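Local coordinates for protein catechol 2,3-dioxygenase (Pseudomonas sp., PDB 3HPV) that probably catalyses the iron(II)-dependent cleavage of the catechol ring by molecular oxygen, giving 2-hydroxy-6-oxohexa-2,4-dienoate, at residues 42-47 / 55-60; 154-159 / 202-207; 216-221 / 267-272. All blocks are in the same frame, centred on the assembly; numbering follows the deposited sequence.

Contact 1. Residues 42-47 / 55-60; sequences RVYFKC and CYIIRE
Phe-45 O takes two N-H groups from the facing segment: Cys-55 N, in the carbonyl plane at 2.7 Å, and Tyr-56 N, which comes in from above that plane at 3.2 Å. Two successive residues facing one make a classic beta bulge. Tyr-56 O answers by accepting from Phe-45 N at 2.9 Å, a bond bent to 136° at the hydrogen. Further along, Ile-58 N gives Val-43 O an almost straight bond of 3.1 Å, whereas the return bond from Val-43 N to Ile-58 O is weak. These antiparallel bonds join the arms of a beta hairpin in the N-terminal VOC part of the chain, with strand 33-37 beyond one arm and strand 9-16 beyond the other.

Apolar packing is divided between the two faces of the hairpin. On one, Ile-57 spreads across the Tyr-44 ring: CG1 comes within 3.5 Å of Tyr-44 CD2, and CG2 stands over the centre of the ring as a CH-pi contact, only 4° off the normal. On the other, Val-43 and Ile-58 lie side by side, while Ile-58 CD1 reaches along to Phe-45 CE1 at 3.6 Å, meeting that ring obliquely. The Phe-45 ring turns an edge to Tyr-56 O, which lies in its plane. Near the bulge, Cys-47 SG and Cys-55 SG touch at 3.9 Å, too far apart for a disulfide.

The polar ends look elsewhere. Tyr-44 OH bonds to Asp-38 and the backbone N of Leu-102, Arg-42 bonds to Gln-13 and the backbone of Glu-100, and Arg-59 forms a salt bridge with Asp-67. Tyr-56 leads away from Phe-45, its hydroxyl hydrogen-bonded to that of Tyr-26 and its ring edge-to-face with Phe-219.

Contact 2. Residues 154-159 / 202-207; sequences HCLLYG and DIAFVE. With FE2 (Fe (II) ion), chain E.
His-154 has CG between its backbone N and carbonyl carbon (chi1 60°), which directs the ring away from strand 203-207 and brings NE2 to the iron at 2.3 Å; its CB, placed by the backbone, lies against Asp-202 O. Leu-157 and Phe-205 instead both hold CG anti to the carbonyl carbon (chi1 -53° and -70°), and their side chains run side by side on the face away from Leu-156. There Leu-157 CD2 makes an off-centre CH-pi contact, 4.2 Å from the centroid of the Phe-205 ring, and also presses on Ile-203 CD1 at 3.4 Å, tighter than usual. On the opposite face from Leu-157, Leu-156 CG rests on Ala-204 CB at 3.7 Å, and Tyr-158 CE1 meets Val-206 CB. The backbones run parallel: Ala-204 N bonds to Cys-155 O, Leu-157 N to Ala-204 O, Val-206 N to Leu-157 O at 2.9 Å, and Gly-159 N to Val-206 O. These bonds join the strand carrying this iron ligand to strand 203-207 in the sheet of the C-terminal glyoxalase-superfamily region. Strand 213-220 is the other neighbour of strand 151-159, strand 189-195 that of strand 203-207, and helix 162-172 packs on Phe-205.

Contact 3. Residues 216-221 / 267-272; sequences HCSFLL and ETFMGG. With FE2 (Fe (II) ion), chain E.
His-216 NE2 and Glu-267 OE1 bind the same iron, at 2.4 Å and 2.0 Å. The oxygen lies at the edge of the imidazole near its plane, a closeness to NE2 that comes from the shared metal and is not a hydrogen bond; the carboxylate is turned almost perpendicular to the ring, their planes 84° apart. With His-154 they complete the two-histidine, one-carboxylate facial triad of extradiol dioxygenases. With CG roughly anti to the backbone N (chi1 150°) and the chain extended beyond it, Glu-267 reaches the metal.

A second shell holds both carboxylate oxygens. Ser-218 OG donates to Glu-267 OE1 at 2.8 Å from above the carboxylate plane, so this oxygen serves the iron and a hydroxyl together, while OE2 is hydrogen-bonded to Thr-255. His-216 and Glu-267 rise from neighbouring parallel strands of the VOC fold, whose curved sheet encloses the metal. The backbone sets their spacing: Glu-267 N bonds to Cys-217 O, and Phe-219 N gives Glu-267 O a straight bond of 2.7 Å (168°).

Further out, the Phe-269 ring borders Ser-218 OG and carries Leu-220 CD1 over one face, 4.1 Å from its centroid and displaced toward the rim. Phe-269 N bonds to Phe-219 O, and Leu-221 N to Phe-269 O. Leu-221 CD1 presses tightly on Thr-268 CB at 3.4 Å, with helix 224-236 packed against both residues.

In the fold
All three contacts are mostly buried. Contact 1 belongs to the N-terminal sheet, contacts 2 and 3 to the C-terminal one, where their strands 151-159 and 213-220 are direct neighbours and backbone bonds link His-154 with Ser-218 and Leu-156 with His-216. Contact 1 is a local antiparallel hairpin without metal; the other two join parallel strands distant in sequence and share the iron. Contact 2 supplies one ligand beside largely apolar packing, contact 3 two ligands and a polar second shell. Contacts 1 and 3 touch where the two sheets meet, at Phe-219. Contact 3 also touches another chain, through Leu-220 on His-274 of a neighbouring subunit.

Contact 1. Residues 42-47 / 55-60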
loop_
_atom_site.group_PDB
_atom_site.type_symbol
_atom_site.label_atom_id
_atom_site.label_comp_id
_atom_site.label_asym_id
_atom_site.label_seq_id
_atom_site.Cartn_x
_atom_site.Cartn_y
_atom_site.Cartn_z
ATOM N N ARG A 42 -32.622 -13.679 -15.737
ATOM C CA ARG A 42 -31.780 -12.725 -15.030
ATOM C C ARG A 42 -30.671 -13.573 -14.411
ATOM O O ARG A 42 -30.911 -14.711 -14.009
ATOM C CB ARG A 42 -32.540 -12.022 -13.897
ATOM C CG ARG A 42 -33.665 -11.086 -14.293
ATOM C CD ARG A 42 -34.823 -11.314 -13.312
ATOM N NE ARG A 42 -35.194 -10.133 -12.542
ATOM C CZ ARG A 42 -35.968 -10.155 -11.458
ATOM N NH1 ARG A 42 -36.454 -11.295 -10.999
ATOM N NH2 ARG A 42 -36.278 -9.021 -10.847
ATOM N N VAL A 43 -29.463 -13.026 -14.361
ATOM C CA VAL A 43 -28.325 -13.710 -13.764
ATOM C C VAL A 43 -27.887 -12.856 -12.569
ATOM O O VAL A 43 -27.675 -11.645 -12.707
ATOM C CB VAL A 43 -27.173 -13.907 -14.787
ATOM C CG1 VAL A 43 -26.866 -12.618 -15.514
ATOM C CG2 VAL A 43 -25.950 -14.408 -14.069
ATOM N N TYR A 44 -27.782 -13.506 -11.406
ATOM C CA TYR A 44 -27.453 -12.879 -10.118
ATOM C C TYR A 44 -26.019 -13.049 -9.646
ATOM O O TYR A 44 -25.431 -14.120 -9.809
ATOM C CB TYR A 44 -28.346 -13.458 -9.005
ATOM C CG TYR A 44 -29.847 -13.414 -9.240
ATOM C CD1 TYR A 44 -30.434 -14.032 -10.350
ATOM C CD2 TYR A 44 -30.678 -12.788 -8.327
ATOM C CE1 TYR A 44 -31.813 -14.020 -10.533
ATOM C CE2 TYR A 44 -32.049 -12.778 -8.493
ATOM C CZ TYR A 44 -32.615 -13.392 -9.589
ATOM O OH TYR A 44 -33.981 -13.391 -9.693
ATOM N N PHE A 45 -25.492 -12.004 -9.005
ATOM C CA PHE A 45 -24.131 -11.993 -8.466
ATOM C C PHE A 45 -24.056 -11.350 -7.087
ATOM O O PHE A 45 -24.985 -10.674 -6.635
ATOM C CB PHE A 45 -23.186 -11.177 -9.345
ATOM C CG PHE A 45 -23.119 -11.619 -10.762
ATOM C CD1 PHE A 45 -23.952 -11.053 -11.714
ATOM C CD2 PHE A 45 -22.152 -12.530 -11.168
ATOM C CE1 PHE A 45 -23.815 -11.378 -13.059
ATOM C CE2 PHE A 45 -22.010 -12.855 -12.494
ATOM C CZ PHE A 45 -22.845 -12.274 -13.448
ATOM N N LYS A 46 -22.917 -11.539 -6.436
ATOM C CA LYS A 46 -22.672 -10.930 -5.148
ATOM C C LYS A 46 -21.157 -10.772 -5.030
ATOM O O LYS A 46 -20.395 -11.512 -5.677
ATOM C CB LYS A 46 -23.220 -11.812 -4.026
ATOM C CG LYS A 46 -22.381 -13.044 -3.681
ATOM C CD LYS A 46 -22.834 -13.639 -2.350
ATOM C CE LYS A 46 -21.726 -14.441 -1.663
ATOM N NZ LYS A 46 -20.615 -13.625 -1.046
ATOM N N CYS A 47 -20.712 -9.783 -4.257
ATOM C CA CYS A 47 -19.281 -9.593 -4.043
ATOM C C CYS A 47 -18.889 -10.827 -3.246
ATOM O O CYS A 47 -19.729 -11.342 -2.499
ATOM C CB CYS A 47 -19.030 -8.345 -3.204
ATOM S SG CYS A 47 -19.569 -6.871 -4.039
ATOM N N CYS A 55 -26.235 -8.956 -4.902
ATOM C CA CYS A 55 -26.154 -7.511 -4.757
ATOM C C CYS A 55 -26.199 -6.897 -6.141
ATOM O O CYS A 55 -26.458 -5.707 -6.276
ATOM C CB CYS A 55 -24.866 -7.083 -4.047
ATOM S SG CYS A 55 -23.345 -7.186 -5.051
ATOM N N TYR A 56 -25.973 -7.705 -7.176
ATOM C CA TYR A 56 -25.991 -7.170 -8.546
ATOM C C TYR A 56 -26.654 -8.147 -9.514
ATOM O O TYR A 56 -26.150 -9.254 -9.729
ATOM C CB TYR A 56 -24.563 -6.886 -9.005
ATOM C CG TYR A 56 -24.414 -5.856 -10.112
ATOM C CD1 TYR A 56 -24.514 -4.492 -9.855
ATOM C CD2 TYR A 56 -24.091 -6.249 -11.402
ATOM C CE1 TYR A 56 -24.282 -3.550 -10.868
ATOM C CE2 TYR A 56 -23.854 -5.325 -12.412
ATOM C CZ TYR A 56 -23.947 -3.990 -12.143
ATOM O OH TYR A 56 -23.669 -3.103 -13.149
ATOM N N ILE A 57 -27.786 -7.734 -10.094
ATOM C CA ILE A 57 -28.525 -8.568 -11.040
ATOM C C ILE A 57 -28.553 -7.908 -12.408
ATOM O O ILE A 57 -28.859 -6.720 -12.532
ATOM C CB ILE A 57 -29.966 -8.821 -10.567
ATOM C CG1 ILE A 57 -29.951 -9.476 -9.189
ATOM C CG2 ILE A 57 -30.677 -9.748 -11.510
ATOM C CD1 ILE A 57 -30.054 -8.493 -8.054
ATOM N N ILE A 58 -28.241 -8.711 -13.422
ATOM C CA ILE A 58 -28.153 -8.298 -14.821
ATOM C C ILE A 58 -29.312 -8.807 -15.681
ATOM O O ILE A 58 -29.604 -10.001 -15.687
ATOM C CB ILE A 58 -26.810 -8.821 -15.432
ATOM C CG1 ILE A 58 -25.663 -7.898 -15.037
ATOM C CG2 ILE A 58 -26.889 -8.910 -16.929
ATOM C CD1 ILE A 58 -25.214 -8.073 -13.637
ATOM N N ARG A 59 -29.951 -7.910 -16.428
ATOM C CA ARG A 59 -31.075 -8.292 -17.287
ATOM C C ARG A 59 -30.897 -7.813 -18.721
ATOM O O ARG A 59 -30.657 -6.626 -18.945
ATOM C CB ARG A 59 -32.386 -7.700 -16.759
ATOM C CG ARG A 59 -33.587 -8.042 -17.627
ATOM C CD ARG A 59 -34.864 -7.529 -17.005
ATOM N NE ARG A 59 -34.930 -6.077 -17.042
ATOM C CZ ARG A 59 -35.397 -5.376 -18.068
ATOM N NH1 ARG A 59 -35.846 -5.997 -19.152
ATOM N NH2 ARG A 59 -35.422 -4.054 -18.013
ATOM N N GLU A 60 -31.040 -8.717 -19.688
ATOM C CA GLU A 60 -30.897 -8.327 -21.085
ATOM C C GLU A 60 -31.986 -7.345 -21.525
ATOM O O GLU A 60 -33.144 -7.451 -21.128
ATOM C CB GLU A 60 -30.929 -9.545 -22.008
ATOM C CG GLU A 60 -30.143 -9.297 -23.299
ATOM C CD GLU A 60 -30.453 -10.282 -24.416
ATOM O OE1 GLU A 60 -31.533 -10.144 -25.025
ATOM O OE2 GLU A 60 -29.618 -11.180 -24.684
#

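Contact 2. Residues 154-159 / 202-207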
loop_
_atom_site.group_PDB
_atom_site.type_symbol
_atom_site.label_atom_id
_atom_site.label_comp_id
_atom_site.label_asym_id
_atom_site.label_seq_id
_atom_site.Cartn_x
_atom_site.Cartn_y
_atom_site.Cartn_z
ATOM N N HIS A 154 -22.604 1.659 -3.127
ATOM C CA HIS A 154 -23.646 2.643 -3.370
ATOM C C HIS A 154 -23.829 2.754 -4.871
ATOM O O HIS A 154 -23.381 1.897 -5.636
ATOM C CB HIS A 154 -23.227 4.016 -2.813
ATOM C CG HIS A 154 -21.973 4.561 -3.428
ATOM N ND1 HIS A 154 -20.715 4.227 -2.973
ATOM C CD2 HIS A 154 -21.780 5.366 -4.501
ATOM C CE1 HIS A 154 -19.803 4.799 -3.741
ATOM N NE2 HIS A 154 -20.422 5.493 -4.675
ATOM N N CYS A 155 -24.514 3.810 -5.277
ATOM C CA CYS A 155 -24.749 4.119 -6.672
ATOM C C CYS A 155 -24.981 5.615 -6.621
ATOM O O CYS A 155 -25.249 6.163 -5.552
ATOM C CB CYS A 155 -25.987 3.392 -7.233
ATOM S SG CYS A 155 -27.642 4.010 -6.676
ATOM N N LEU A 156 -24.807 6.288 -7.747
ATOM C CA LEU A 156 -25.063 7.714 -7.808
ATOM C C LEU A 156 -26.076 7.847 -8.944
ATOM O O LEU A 156 -25.940 7.213 -9.989
ATOM C CB LEU A 156 -23.773 8.516 -8.084
ATOM C CG LEU A 156 -23.985 10.056 -8.110
ATOM C CD1 LEU A 156 -22.721 10.821 -7.712
ATOM C CD2 LEU A 156 -24.419 10.470 -9.497
ATOM N N LEU A 157 -27.115 8.638 -8.726
ATOM C CA LEU A 157 -28.141 8.781 -9.741
ATOM C C LEU A 157 -28.355 10.227 -10.145
ATOM O O LEU A 157 -28.205 11.144 -9.333
ATOM C CB LEU A 157 -29.480 8.186 -9.249
ATOM C CG LEU A 157 -29.633 6.744 -8.703
ATOM C CD1 LEU A 157 -28.860 5.724 -9.566
ATOM C CD2 LEU A 157 -29.160 6.714 -7.269
ATOM N N TYR A 158 -28.717 10.408 -11.412
ATOM C CA TYR A 158 -28.978 11.717 -12.000
ATOM C C TYR A 158 -30.496 11.862 -12.134
ATOM O O TYR A 158 -31.147 11.043 -12.772
ATOM C CB TYR A 158 -28.332 11.816 -13.387
ATOM C CG TYR A 158 -26.853 12.164 -13.405
ATOM C CD1 TYR A 158 -26.158 12.463 -12.226
ATOM C CD2 TYR A 158 -26.165 12.258 -14.620
ATOM C CE1 TYR A 158 -24.818 12.854 -12.257
ATOM C CE2 TYR A 158 -24.831 12.641 -14.663
ATOM C CZ TYR A 158 -24.158 12.944 -13.483
ATOM O OH TYR A 158 -22.850 13.376 -13.553
ATOM N N GLY A 159 -31.047 12.901 -11.526
ATOM C CA GLY A 159 -32.479 13.098 -11.593
ATOM C C GLY A 159 -32.872 14.540 -11.364
ATOM O O GLY A 159 -32.108 15.305 -10.768
ATOM N N ASP A 202 -24.347 5.870 1.162
ATOM C CA ASP A 202 -24.941 4.619 0.718
ATOM C C ASP A 202 -25.583 4.882 -0.637
ATOM O O ASP A 202 -25.874 3.957 -1.387
ATOM C CB ASP A 202 -25.967 4.136 1.752
ATOM C CG ASP A 202 -25.312 3.702 3.059
ATOM O OD1 ASP A 202 -24.872 2.527 3.148
ATOM O OD2 ASP A 202 -25.227 4.541 3.992
ATOM N N ILE A 203 -25.795 6.163 -0.936
ATOM C CA ILE A 203 -26.354 6.580 -2.215
ATOM C C ILE A 203 -26.123 8.079 -2.429
ATOM O O ILE A 203 -25.891 8.822 -1.460
ATOM C CB ILE A 203 -27.847 6.271 -2.308
ATOM C CG1 ILE A 203 -28.266 6.231 -3.793
ATOM C CG2 ILE A 203 -28.641 7.303 -1.486
ATOM C CD1 ILE A 203 -29.707 5.812 -4.028
ATOM N N ALA A 204 -26.166 8.507 -3.689
ATOM C CA ALA A 204 -25.930 9.911 -4.054
ATOM C C ALA A 204 -26.798 10.341 -5.228
ATOM O O ALA A 204 -27.118 9.531 -6.105
ATOM C CB ALA A 204 -24.444 10.122 -4.419
ATOM N N PHE A 205 -27.139 11.626 -5.263
ATOM C CA PHE A 205 -27.980 12.164 -6.326
ATOM C C PHE A 205 -27.453 13.503 -6.825
ATOM O O PHE A 205 -27.081 14.369 -6.036
ATOM C CB PHE A 205 -29.439 12.386 -5.838
ATOM C CG PHE A 205 -30.232 11.107 -5.584
ATOM C CD1 PHE A 205 -30.319 10.558 -4.301
ATOM C CD2 PHE A 205 -30.910 10.466 -6.626
ATOM C CE1 PHE A 205 -31.070 9.396 -4.064
ATOM C CE2 PHE A 205 -31.659 9.301 -6.397
ATOM C CZ PHE A 205 -31.737 8.768 -5.117
ATOM N N VAL A 206 -27.440 13.674 -8.142
ATOM C CA VAL A 206 -27.021 14.936 -8.733
ATOM C C VAL A 206 -28.157 15.476 -9.618
ATOM O O VAL A 206 -28.691 14.747 -10.460
ATOM C CB VAL A 206 -25.731 14.778 -9.591
ATOM C CG1 VAL A 206 -25.426 16.087 -10.317
ATOM C CG2 VAL A 206 -24.538 14.392 -8.694
ATOM N N GLU A 207 -28.524 16.746 -9.404
ATOM C CA GLU A 207 -29.567 17.434 -10.182
ATOM C C GLU A 207 -29.387 17.198 -11.680
ATOM O O GLU A 207 -28.291 17.366 -12.213
ATOM C CB GLU A 207 -29.522 18.937 -9.906
ATOM C CG GLU A 207 -30.721 19.699 -10.484
ATOM C CD GLU A 207 -32.054 19.074 -10.070
ATOM O OE1 GLU A 207 -32.130 18.528 -8.940
ATOM O OE2 GLU A 207 -33.017 19.134 -10.870
HETATM FE FE FE2 E . -19.210 6.669 -6.217
#

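Contact 3. Residues 216-221 / 267-272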
loop_
_atom_site.group_PDB
_atom_site.type_symbol
_atom_site.label_atom_id
_atom_site.label_comp_id
_atom_site.label_asym_id
_atom_site.label_seq_id
_atom_site.Cartn_x
_atom_site.Cartn_y
_atom_site.Cartn_z
ATOM N N HIS A 216 -23.611 5.653 -12.026
ATOM C CA HIS A 216 -22.783 4.485 -11.766
ATOM C C HIS A 216 -23.142 3.735 -10.519
ATOM O O HIS A 216 -23.762 4.267 -9.606
ATOM C CB HIS A 216 -21.297 4.856 -11.657
ATOM C CG HIS A 216 -20.906 5.537 -10.374
ATOM N ND1 HIS A 216 -21.034 6.897 -10.177
ATOM C CD2 HIS A 216 -20.315 5.053 -9.249
ATOM C CE1 HIS A 216 -20.533 7.224 -8.993
ATOM N NE2 HIS A 216 -20.087 6.123 -8.411
ATOM N N CYS A 217 -22.742 2.473 -10.507
ATOM C CA CYS A 217 -22.868 1.631 -9.342
ATOM C C CYS A 217 -21.410 1.556 -8.848
ATOM O O CYS A 217 -20.444 1.679 -9.643
ATOM C CB CYS A 217 -23.415 0.252 -9.710
ATOM S SG CYS A 217 -25.233 0.277 -10.033
ATOM N N SER A 218 -21.240 1.359 -7.550
ATOM C CA SER A 218 -19.907 1.337 -6.987
ATOM C C SER A 218 -19.604 0.148 -6.106
ATOM O O SER A 218 -20.454 -0.306 -5.336
ATOM C CB SER A 218 -19.676 2.636 -6.186
ATOM O OG SER A 218 -18.454 2.593 -5.470
ATOM N N PHE A 219 -18.367 -0.332 -6.217
ATOM C CA PHE A 219 -17.893 -1.461 -5.428
ATOM C C PHE A 219 -16.592 -1.099 -4.699
ATOM O O PHE A 219 -15.661 -0.522 -5.281
ATOM C CB PHE A 219 -17.664 -2.681 -6.316
ATOM C CG PHE A 219 -18.810 -2.994 -7.233
ATOM C CD1 PHE A 219 -18.931 -2.348 -8.462
ATOM C CD2 PHE A 219 -19.773 -3.931 -6.867
ATOM C CE1 PHE A 219 -20.006 -2.627 -9.322
ATOM C CE2 PHE A 219 -20.863 -4.223 -7.718
ATOM C CZ PHE A 219 -20.976 -3.564 -8.948
ATOM N N LEU A 220 -16.559 -1.460 -3.423
ATOM C CA LEU A 220 -15.445 -1.207 -2.518
ATOM C C LEU A 220 -14.309 -2.232 -2.614
ATOM O O LEU A 220 -14.559 -3.428 -2.643
ATOM C CB LEU A 220 -15.963 -1.179 -1.078
ATOM C CG LEU A 220 -14.925 -0.849 -0.003
ATOM C CD1 LEU A 220 -14.525 0.615 -0.181
ATOM C CD2 LEU A 220 -15.500 -1.063 1.398
ATOM N N LEU A 221 -13.071 -1.743 -2.673
ATOM C CA LEU A 221 -11.877 -2.593 -2.727
ATOM C C LEU A 221 -11.155 -2.473 -1.388
ATOM O O LEU A 221 -11.337 -1.482 -0.691
ATOM C CB LEU A 221 -10.937 -2.157 -3.862
ATOM C CG LEU A 221 -11.381 -2.555 -5.275
ATOM C CD1 LEU A 221 -12.637 -1.801 -5.645
ATOM C CD2 LEU A 221 -10.267 -2.256 -6.275
ATOM N N GLU A 267 -17.895 1.726 -10.575
ATOM C CA GLU A 267 -16.762 2.283 -9.840
ATOM C C GLU A 267 -16.116 1.299 -8.898
ATOM O O GLU A 267 -16.801 0.573 -8.185
ATOM C CB GLU A 267 -17.192 3.522 -9.043
ATOM C CG GLU A 267 -16.403 3.755 -7.769
ATOM C CD GLU A 267 -16.804 5.038 -7.030
ATOM O OE1 GLU A 267 -17.956 5.117 -6.540
ATOM O OE2 GLU A 267 -15.970 5.971 -6.939
ATOM N N THR A 268 -14.787 1.258 -8.933
ATOM C CA THR A 268 -14.017 0.422 -8.031
ATOM C C THR A 268 -13.227 1.468 -7.227
ATOM O O THR A 268 -12.502 2.256 -7.804
ATOM C CB THR A 268 -13.054 -0.531 -8.800
ATOM O OG1 THR A 268 -12.091 0.234 -9.536
ATOM C CG2 THR A 268 -13.834 -1.411 -9.777
ATOM N N PHE A 269 -13.401 1.505 -5.908
ATOM C CA PHE A 269 -12.688 2.480 -5.080
ATOM C C PHE A 269 -12.415 1.971 -3.664
ATOM O O PHE A 269 -12.868 0.885 -3.283
ATOM C CB PHE A 269 -13.509 3.752 -4.935
ATOM C CG PHE A 269 -14.562 3.666 -3.851
ATOM C CD1 PHE A 269 -15.656 2.826 -3.989
ATOM C CD2 PHE A 269 -14.432 4.409 -2.676
ATOM C CE1 PHE A 269 -16.622 2.724 -2.967
ATOM C CE2 PHE A 269 -15.381 4.323 -1.646
ATOM C CZ PHE A 269 -16.487 3.476 -1.790
ATOM N N MET A 270 -11.669 2.771 -2.892
ATOM C CA MET A 270 -11.407 2.465 -1.489
ATOM C C MET A 270 -11.137 3.781 -0.779
ATOM O O MET A 270 -10.897 4.794 -1.417
ATOM C CB MET A 270 -10.237 1.486 -1.320
ATOM C CG MET A 270 -8.867 2.060 -1.588
ATOM S SD MET A 270 -8.172 2.912 -0.149
ATOM C CE MET A 270 -8.739 1.754 1.266
ATOM N N GLY A 271 -11.230 3.778 0.542
ATOM C CA GLY A 271 -10.966 4.995 1.291
ATOM C C GLY A 271 -12.184 5.832 1.624
ATOM O O GLY A 271 -13.197 5.730 0.963
ATOM N N GLY A 272 -12.065 6.662 2.655
ATOM C CA GLY A 272 -13.147 7.526 3.083
ATOM C C GLY A 272 -13.059 7.784 4.580
ATOM O O GLY A 272 -12.361 7.070 5.310
HETATM FE FE FE2 E . -19.210 6.669 -6.217
#